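Local coordinates for protein Phosphoglucosamine/phosphogalactosamine mutase (Sulfolobus tokodaii, PDB 2F7L) that interconverts the 6-phosphates and 1-phosphates of glucosamine and galactosamine, a magnesium-dependent step in the synthesis of UDP-N-acetylglucosamine and UDP-N-acetylgalactosamine, at residues W258-S271 against L322-P334. Sequence-based numbering, arbitrary orientation.
Sequences WGDRSGTLLSYWAS and LAGFEENGGFMYP
Trp258 and Glu327 supply the hydrogen bond that joins 258-271 to 322-334: NE1 of Trp258 gives its proton to OE1 of Glu327 at 2.7 Å, the oxygen lying near the indole plane and being met on its anti side. A chain bent at chi2 (75°) lays the Glu327 carboxylate beside the indole, while the carbonyl O of Glu327 sits over one face of that ring. An alanine in place of Trp258 has no indole N-H, and the Glu327 carboxylate, without that donor, would probably be freer to turn.

Glycine lets the backbones close in. Gly259 CA comes within 3.9 Å of Gly329 CA beside the type I turn Glu326 to Gly329, where a side chain on Gly259 would collide with the turn.

Two CH-pi contacts follow. One helical turn on from Gly259, Gly263 CA lies over a face of Phe325, 3.7 Å from the ring centroid; Asp260 CB meets the ring's edge. Leu266 CB sits likewise over a face of Phe331, 3.7 Å from its centroid, the ring delivered by a CG anti to the backbone N (chi1 173°).

Farther along, Ala270 CB packs on Leu322 CG at 3.8 Å and touches the edge of Tyr333, while Leu322 CD2 reaches Ser271 CB.

Helix 259-271 thus lies on the hairpin of strands 323-326 and 329-332, antiparallel to the first (169°), in the alpha/beta/alpha domain III of a phosphohexose mutase. Strand 280-284 pairs beside 323-326, and its Ile281 also touches Phe325. At the turn, the side chain of Asn328 lies about 7 Å from those of Asp241 and Asp245, which by similarity bind magnesium. The chemistry is divided: apolar packing, much of it aromatic faces against aliphatic carbon, carries the body of the helix, whereas the one hydrogen bond between 258-271 and 322-334 comes from Trp258, at the start of the former, and ends on the turn.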
ATOM      1  N   TRP A 258     -11.388   6.070   6.102  1.00 34.19           N
ATOM      2  CA  TRP A 258     -10.878   5.097   5.149  1.00 33.86           C
ATOM      3  C   TRP A 258      -9.873   5.645   4.137  1.00 35.15           C
ATOM      4  O   TRP A 258      -9.883   6.833   3.771  1.00 34.72           O
ATOM      5  CB  TRP A 258     -12.027   4.393   4.423  1.00 32.20           C
ATOM      6  CG  TRP A 258     -11.648   3.002   3.988  1.00 31.22           C
ATOM      7  CD1 TRP A 258     -11.863   2.435   2.759  1.00 30.70           C
ATOM      8  CD2 TRP A 258     -10.890   2.039   4.744  1.00 30.10           C
ATOM      9  NE1 TRP A 258     -11.276   1.194   2.701  1.00 30.29           N
ATOM     10  CE2 TRP A 258     -10.672   0.926   3.903  1.00 30.18           C
ATOM     11  CE3 TRP A 258     -10.370   2.012   6.046  1.00 28.93           C
ATOM     12  CZ2 TRP A 258      -9.947  -0.197   4.322  1.00 28.98           C
ATOM     13  CZ3 TRP A 258      -9.645   0.894   6.458  1.00 27.78           C
ATOM     14  CH2 TRP A 258      -9.445  -0.190   5.599  1.00 27.92           C
ATOM     15  N   GLY A 259      -8.998   4.751   3.694  1.00 35.63           N
ATOM     16  CA  GLY A 259      -7.962   5.123   2.757  1.00 36.61           C
ATOM     17  C   GLY A 259      -8.333   6.022   1.603  1.00 36.99           C
ATOM     18  O   GLY A 259      -7.517   6.839   1.190  1.00 37.73           O
ATOM     19  N   ASP A 260      -9.532   5.865   1.053  1.00 37.15           N
ATOM     20  CA  ASP A 260      -9.953   6.705  -0.061  1.00 37.16           C
ATOM     21  C   ASP A 260     -10.477   8.088   0.388  1.00 37.04           C
ATOM     22  O   ASP A 260     -10.485   9.044  -0.397  1.00 36.40           O
ATOM     23  CB  ASP A 260     -10.992   5.967  -0.922  1.00 37.63           C
ATOM     24  CG  ASP A 260     -12.099   5.317  -0.096  1.00 38.15           C
ATOM     25  OD1 ASP A 260     -13.026   4.738  -0.699  1.00 38.90           O
ATOM     26  OD2 ASP A 260     -12.052   5.376   1.148  1.00 37.98           O
ATOM     27  N   ARG A 261     -10.899   8.204   1.646  1.00 36.99           N
ATOM     28  CA  ARG A 261     -11.371   9.492   2.153  1.00 37.19           C
ATOM     29  C   ARG A 261     -10.141  10.408   2.266  1.00 36.54           C
ATOM     30  O   ARG A 261     -10.148  11.556   1.810  1.00 36.38           O
ATOM     31  CB  ARG A 261     -12.015   9.341   3.538  1.00 38.39           C
ATOM     32  CG  ARG A 261     -13.134   8.312   3.647  1.00 38.78           C
ATOM     33  CD  ARG A 261     -14.244   8.692   2.759  1.00 40.09           C
ATOM     34  NE  ARG A 261     -15.412   7.823   2.871  1.00 41.59           N
ATOM     35  CZ  ARG A 261     -15.427   6.533   2.575  1.00 41.76           C
ATOM     36  NH1 ARG A 261     -14.324   5.935   2.160  1.00 43.45           N
ATOM     37  NH2 ARG A 261     -16.562   5.857   2.632  1.00 42.12           N
ATOM     38  N   SER A 262      -9.084   9.885   2.876  1.00 35.79           N
ATOM     39  CA  SER A 262      -7.859  10.647   3.045  1.00 35.37           C
ATOM     40  C   SER A 262      -7.043  10.688   1.761  1.00 35.65           C
ATOM     41  O   SER A 262      -6.197  11.566   1.587  1.00 36.14           O
ATOM     42  CB  SER A 262      -7.018  10.073   4.188  1.00 34.07           C
ATOM     43  OG  SER A 262      -6.728   8.710   3.986  1.00 33.01           O
ATOM     44  N   GLY A 263      -7.298   9.747   0.860  1.00 35.52           N
ATOM     45  CA  GLY A 263      -6.570   9.724  -0.392  1.00 35.85           C
ATOM     46  C   GLY A 263      -7.066  10.884  -1.214  1.00 37.33           C
ATOM     47  O   GLY A 263      -6.315  11.521  -1.953  1.00 37.86           O
ATOM     48  N   THR A 264      -8.358  11.160  -1.070  1.00 38.65           N
ATOM     49  CA  THR A 264      -9.025  12.249  -1.784  1.00 39.80           C
ATOM     50  C   THR A 264      -8.537  13.619  -1.285  1.00 39.75           C
ATOM     51  O   THR A 264      -8.190  14.487  -2.075  1.00 38.90           O
ATOM     52  CB  THR A 264     -10.572  12.128  -1.617  1.00 40.03           C
ATOM     53  OG1 THR A 264     -11.046  11.003  -2.365  1.00 38.84           O
ATOM     54  CG2 THR A 264     -11.268  13.385  -2.098  1.00 40.65           C
ATOM     55  N   LEU A 265      -8.518  13.783   0.035  1.00 40.79           N
ATOM     56  CA  LEU A 265      -8.052  15.004   0.690  1.00 41.34           C
ATOM     57  C   LEU A 265      -6.590  15.270   0.307  1.00 42.17           C
ATOM     58  O   LEU A 265      -6.205  16.403   0.017  1.00 43.22           O
ATOM     59  CB  LEU A 265      -8.166  14.822   2.208  1.00 40.78           C
ATOM     60  CG  LEU A 265      -9.127  15.678   3.039  1.00 40.65           C
ATOM     61  CD1 LEU A 265     -10.273  16.153   2.191  1.00 40.94           C
ATOM     62  CD2 LEU A 265      -9.633  14.875   4.228  1.00 39.64           C
ATOM     63  N   LEU A 266      -5.782  14.211   0.321  1.00 42.81           N
ATOM     64  CA  LEU A 266      -4.365  14.278  -0.017  1.00 42.79           C
ATOM     65  C   LEU A 266      -4.202  14.496  -1.504  1.00 44.10           C
ATOM     66  O   LEU A 266      -3.318  15.228  -1.951  1.00 44.39           O
ATOM     67  CB  LEU A 266      -3.671  12.982   0.389  1.00 41.30           C
ATOM     68  CG  LEU A 266      -2.808  13.003   1.655  1.00 40.50           C
ATOM     69  CD1 LEU A 266      -3.329  13.982   2.706  1.00 39.09           C
ATOM     70  CD2 LEU A 266      -2.747  11.595   2.193  1.00 39.25           C
ATOM     71  N   SER A 267      -5.061  13.853  -2.281  1.00 45.58           N
ATOM     72  CA  SER A 267      -5.012  14.000  -3.727  1.00 46.76           C
ATOM     73  C   SER A 267      -5.275  15.485  -4.028  1.00 47.26           C
ATOM     74  O   SER A 267      -4.769  16.063  -4.988  1.00 46.91           O
ATOM     75  CB  SER A 267      -6.081  13.108  -4.360  1.00 46.53           C
ATOM     76  OG  SER A 267      -5.693  12.724  -5.665  1.00 47.56           O
ATOM     77  N   TYR A 268      -6.066  16.105  -3.171  1.00 48.39           N
ATOM     78  CA  TYR A 268      -6.391  17.513  -3.316  1.00 49.77           C
ATOM     79  C   TYR A 268      -5.153  18.392  -3.071  1.00 49.81           C
ATOM     80  O   TYR A 268      -4.709  19.140  -3.950  1.00 49.50           O
ATOM     81  CB  TYR A 268      -7.496  17.874  -2.324  1.00 50.45           C
ATOM     82  CG  TYR A 268      -7.687  19.348  -2.148  1.00 51.54           C
ATOM     83  CD1 TYR A 268      -8.072  20.150  -3.224  1.00 52.04           C
ATOM     84  CD2 TYR A 268      -7.449  19.955  -0.913  1.00 52.12           C
ATOM     85  CE1 TYR A 268      -8.214  21.527  -3.075  1.00 53.03           C
ATOM     86  CE2 TYR A 268      -7.585  21.334  -0.754  1.00 52.99           C
ATOM     87  CZ  TYR A 268      -7.967  22.112  -1.839  1.00 53.31           C
ATOM     88  OH  TYR A 268      -8.085  23.474  -1.695  1.00 54.70           O
ATOM     89  N   TRP A 269      -4.617  18.297  -1.861  1.00 49.38           N
ATOM     90  CA  TRP A 269      -3.447  19.060  -1.474  1.00 49.32           C
ATOM     91  C   TRP A 269      -2.327  18.975  -2.510  1.00 49.10           C
ATOM     92  O   TRP A 269      -1.598  19.940  -2.729  1.00 48.37           O
ATOM     93  CB  TRP A 269      -2.941  18.551  -0.129  1.00 49.80           C
ATOM     94  CG  TRP A 269      -1.996  19.483   0.517  1.00 50.57           C
ATOM     95  CD1 TRP A 269      -0.782  19.180   1.057  1.00 51.09           C
ATOM     96  CD2 TRP A 269      -2.196  20.882   0.735  1.00 51.23           C
ATOM     97  NE1 TRP A 269      -0.209  20.307   1.601  1.00 51.54           N
ATOM     98  CE2 TRP A 269      -1.058  21.365   1.420  1.00 51.40           C
ATOM     99  CE3 TRP A 269      -3.228  21.777   0.418  1.00 50.88           C
ATOM    100  CZ2 TRP A 269      -0.926  22.702   1.796  1.00 50.85           C
ATOM    101  CZ3 TRP A 269      -3.091  23.108   0.793  1.00 50.58           C
ATOM    102  CH2 TRP A 269      -1.949  23.555   1.474  1.00 50.40           C
ATOM    103  N   ALA A 270      -2.192  17.819  -3.148  1.00 49.63           N
ATOM    104  CA  ALA A 270      -1.143  17.636  -4.145  1.00 50.98           C
ATOM    105  C   ALA A 270      -1.277  18.618  -5.308  1.00 51.78           C
ATOM    106  O   ALA A 270      -0.265  19.044  -5.877  1.00 52.33           O
ATOM    107  CB  ALA A 270      -1.143  16.207  -4.664  1.00 50.24           C
ATOM    108  N   SER A 271      -2.513  18.971  -5.664  1.00 52.18           N
ATOM    109  CA  SER A 271      -2.759  19.928  -6.753  1.00 52.43           C
ATOM    110  C   SER A 271      -2.415  21.345  -6.288  1.00 51.82           C
ATOM    111  O   SER A 271      -1.949  22.175  -7.070  1.00 51.76           O
ATOM    112  CB  SER A 271      -4.224  19.896  -7.181  1.00 53.02           C
ATOM    113  OG  SER A 271      -5.042  20.336  -6.109  1.00 54.28           O
ATOM    114  N   LEU A 322      -0.854  13.321 -11.074  1.00 48.21           N
ATOM    115  CA  LEU A 322      -0.612  14.179  -9.927  1.00 46.77           C
ATOM    116  C   LEU A 322      -0.275  13.315  -8.731  1.00 45.80           C
ATOM    117  O   LEU A 322       0.681  13.588  -8.028  1.00 45.91           O
ATOM    118  CB  LEU A 322      -1.850  15.025  -9.610  1.00 46.93           C
ATOM    119  CG  LEU A 322      -1.708  16.021  -8.456  1.00 47.29           C
ATOM    120  CD1 LEU A 322      -0.738  17.131  -8.865  1.00 46.81           C
ATOM    121  CD2 LEU A 322      -3.073  16.603  -8.088  1.00 46.90           C
ATOM    122  N   ALA A 323      -1.082  12.282  -8.498  1.00 44.99           N
ATOM    123  CA  ALA A 323      -0.890  11.357  -7.381  1.00 44.01           C
ATOM    124  C   ALA A 323      -1.698  10.090  -7.622  1.00 43.75           C
ATOM    125  O   ALA A 323      -2.378   9.964  -8.643  1.00 44.57           O
ATOM    126  CB  ALA A 323      -1.332  12.002  -6.065  1.00 42.83           C
ATOM    127  N   GLY A 324      -1.612   9.146  -6.690  1.00 42.20           N
ATOM    128  CA  GLY A 324      -2.373   7.922  -6.815  1.00 40.07           C
ATOM    129  C   GLY A 324      -2.674   7.455  -5.415  1.00 39.23           C
ATOM    130  O   GLY A 324      -2.049   7.925  -4.477  1.00 39.77           O
ATOM    131  N   PHE A 325      -3.651   6.576  -5.250  1.00 38.64           N
ATOM    132  CA  PHE A 325      -3.952   6.038  -3.933  1.00 38.27           C
ATOM    133  C   PHE A 325      -4.926   4.865  -3.997  1.00 39.16           C
ATOM    134  O   PHE A 325      -5.566   4.623  -5.030  1.00 38.95           O
ATOM    135  CB  PHE A 325      -4.484   7.124  -2.988  1.00 36.95           C
ATOM    136  CG  PHE A 325      -5.860   7.630  -3.330  1.00 36.62           C
ATOM    137  CD1 PHE A 325      -6.035   8.668  -4.243  1.00 37.17           C
ATOM    138  CD2 PHE A 325      -6.989   7.076  -2.726  1.00 35.86           C
ATOM    139  CE1 PHE A 325      -7.317   9.153  -4.549  1.00 36.10           C
ATOM    140  CE2 PHE A 325      -8.263   7.545  -3.023  1.00 35.62           C
ATOM    141  CZ  PHE A 325      -8.428   8.588  -3.937  1.00 35.72           C
ATOM    142  N   GLU A 326      -4.994   4.114  -2.897  1.00 39.61           N
ATOM    143  CA  GLU A 326      -5.894   2.977  -2.784  1.00 40.86           C
ATOM    144  C   GLU A 326      -6.807   3.240  -1.606  1.00 40.61           C
ATOM    145  O   GLU A 326      -6.456   3.995  -0.717  1.00 41.20           O
ATOM    146  CB  GLU A 326      -5.133   1.675  -2.530  1.00 42.20           C
ATOM    147  CG  GLU A 326      -4.370   1.131  -3.716  1.00 44.72           C
ATOM    148  CD  GLU A 326      -4.480  -0.391  -3.828  1.00 47.22           C
ATOM    149  OE1 GLU A 326      -5.442  -0.890  -4.470  1.00 47.46           O
ATOM    150  OE2 GLU A 326      -3.610  -1.097  -3.257  1.00 49.02           O
ATOM    151  N   GLU A 327      -7.970   2.601  -1.585  1.00 40.78           N
ATOM    152  CA  GLU A 327      -8.914   2.796  -0.496  1.00 40.38           C
ATOM    153  C   GLU A 327      -8.407   2.208   0.818  1.00 40.04           C
ATOM    154  O   GLU A 327      -8.926   2.509   1.899  1.00 39.85           O
ATOM    155  CB  GLU A 327     -10.269   2.195  -0.881  1.00 40.81           C
ATOM    156  CG  GLU A 327     -10.222   0.821  -1.528  1.00 41.81           C
ATOM    157  CD  GLU A 327      -9.935  -0.296  -0.541  1.00 43.44           C
ATOM    158  OE1 GLU A 327     -10.565  -0.294   0.539  1.00 44.02           O
ATOM    159  OE2 GLU A 327      -9.093  -1.181  -0.846  1.00 44.26           O
ATOM    160  N   ASN A 328      -7.366   1.391   0.714  1.00 39.70           N
ATOM    161  CA  ASN A 328      -6.772   0.729   1.873  1.00 39.29           C
ATOM    162  C   ASN A 328      -5.663   1.523   2.586  1.00 38.06           C
ATOM    163  O   ASN A 328      -4.994   0.985   3.458  1.00 37.94           O
ATOM    164  CB  ASN A 328      -6.204  -0.639   1.452  1.00 40.10           C
ATOM    165  CG  ASN A 328      -5.077  -0.529   0.394  1.00 40.83           C
ATOM    166  OD1 ASN A 328      -4.158   0.296   0.498  1.00 39.61           O
ATOM    167  ND2 ASN A 328      -5.146  -1.385  -0.616  1.00 41.85           N
ATOM    168  N   GLY A 329      -5.487   2.793   2.243  1.00 37.16           N
ATOM    169  CA  GLY A 329      -4.421   3.582   2.844  1.00 36.61           C
ATOM    170  C   GLY A 329      -3.385   3.552   1.745  1.00 36.46           C
ATOM    171  O   GLY A 329      -3.672   3.047   0.661  1.00 37.12           O
ATOM    172  N   GLY A 330      -2.185   4.041   1.948  1.00 35.37           N
ATOM    173  CA  GLY A 330      -1.303   3.941   0.798  1.00 36.63           C
ATOM    174  C   GLY A 330      -1.730   4.929  -0.277  1.00 36.33           C
ATOM    175  O   GLY A 330      -2.764   4.817  -0.932  1.00 35.43           O
ATOM    176  N   PHE A 331      -0.873   5.918  -0.430  1.00 37.24           N
ATOM    177  CA  PHE A 331      -1.057   7.034  -1.323  1.00 38.00           C
ATOM    178  C   PHE A 331       0.310   7.291  -1.988  1.00 38.22           C
ATOM    179  O   PHE A 331       1.354   7.197  -1.325  1.00 37.95           O
ATOM    180  CB  PHE A 331      -1.488   8.214  -0.440  1.00 38.63           C
ATOM    181  CG  PHE A 331      -1.564   9.524  -1.152  1.00 40.60           C
ATOM    182  CD1 PHE A 331      -2.711   9.884  -1.856  1.00 40.95           C
ATOM    183  CD2 PHE A 331      -0.486  10.405  -1.117  1.00 40.51           C
ATOM    184  CE1 PHE A 331      -2.779  11.102  -2.508  1.00 42.24           C
ATOM    185  CE2 PHE A 331      -0.542  11.623  -1.766  1.00 41.35           C
ATOM    186  CZ  PHE A 331      -1.689  11.979  -2.465  1.00 41.75           C
ATOM    187  N   MET A 332       0.318   7.600  -3.284  1.00 38.34           N
ATOM    188  CA  MET A 332       1.581   7.866  -3.986  1.00 39.48           C
ATOM    189  C   MET A 332       1.744   9.339  -4.335  1.00 38.71           C
ATOM    190  O   MET A 332       0.907   9.913  -5.012  1.00 39.37           O
ATOM    191  CB  MET A 332       1.699   7.010  -5.255  1.00 40.70           C
ATOM    192  CG  MET A 332       0.396   6.363  -5.722  1.00 44.68           C
ATOM    193  SD  MET A 332      -0.195   4.898  -4.774  1.00 46.53           S
ATOM    194  CE  MET A 332       0.752   3.598  -5.709  1.00 47.84           C
ATOM    195  N   TYR A 333       2.831   9.939  -3.851  1.00 38.34           N
ATOM    196  CA  TYR A 333       3.137  11.355  -4.070  1.00 37.56           C
ATOM    197  C   TYR A 333       4.368  11.439  -4.971  1.00 36.35           C
ATOM    198  O   TYR A 333       5.492  11.424  -4.494  1.00 35.75           O
ATOM    199  CB  TYR A 333       3.403  12.027  -2.716  1.00 38.57           C
ATOM    200  CG  TYR A 333       3.512  13.527  -2.778  1.00 40.09           C
ATOM    201  CD1 TYR A 333       2.511  14.289  -3.366  1.00 41.39           C
ATOM    202  CD2 TYR A 333       4.643  14.179  -2.309  1.00 40.17           C
ATOM    203  CE1 TYR A 333       2.646  15.676  -3.501  1.00 43.05           C
ATOM    204  CE2 TYR A 333       4.794  15.554  -2.430  1.00 41.52           C
ATOM    205  CZ  TYR A 333       3.798  16.303  -3.035  1.00 42.76           C
ATOM    206  OH  TYR A 333       3.988  17.657  -3.246  1.00 43.96           O
ATOM    207  N   PRO A 334       4.160  11.529  -6.297  1.00 35.84           N
ATOM    208  CA  PRO A 334       5.213  11.601  -7.320  1.00 35.64           C
ATOM    209  C   PRO A 334       6.449  12.409  -6.994  1.00 35.61           C
ATOM    210  O   PRO A 334       7.556  11.902  -7.092  1.00 35.67           O
ATOM    211  CB  PRO A 334       4.468  12.114  -8.544  1.00 34.75           C
ATOM    212  CG  PRO A 334       3.167  11.417  -8.398  1.00 35.28           C
ATOM    213  CD  PRO A 334       2.835  11.628  -6.929  1.00 34.90           C
TER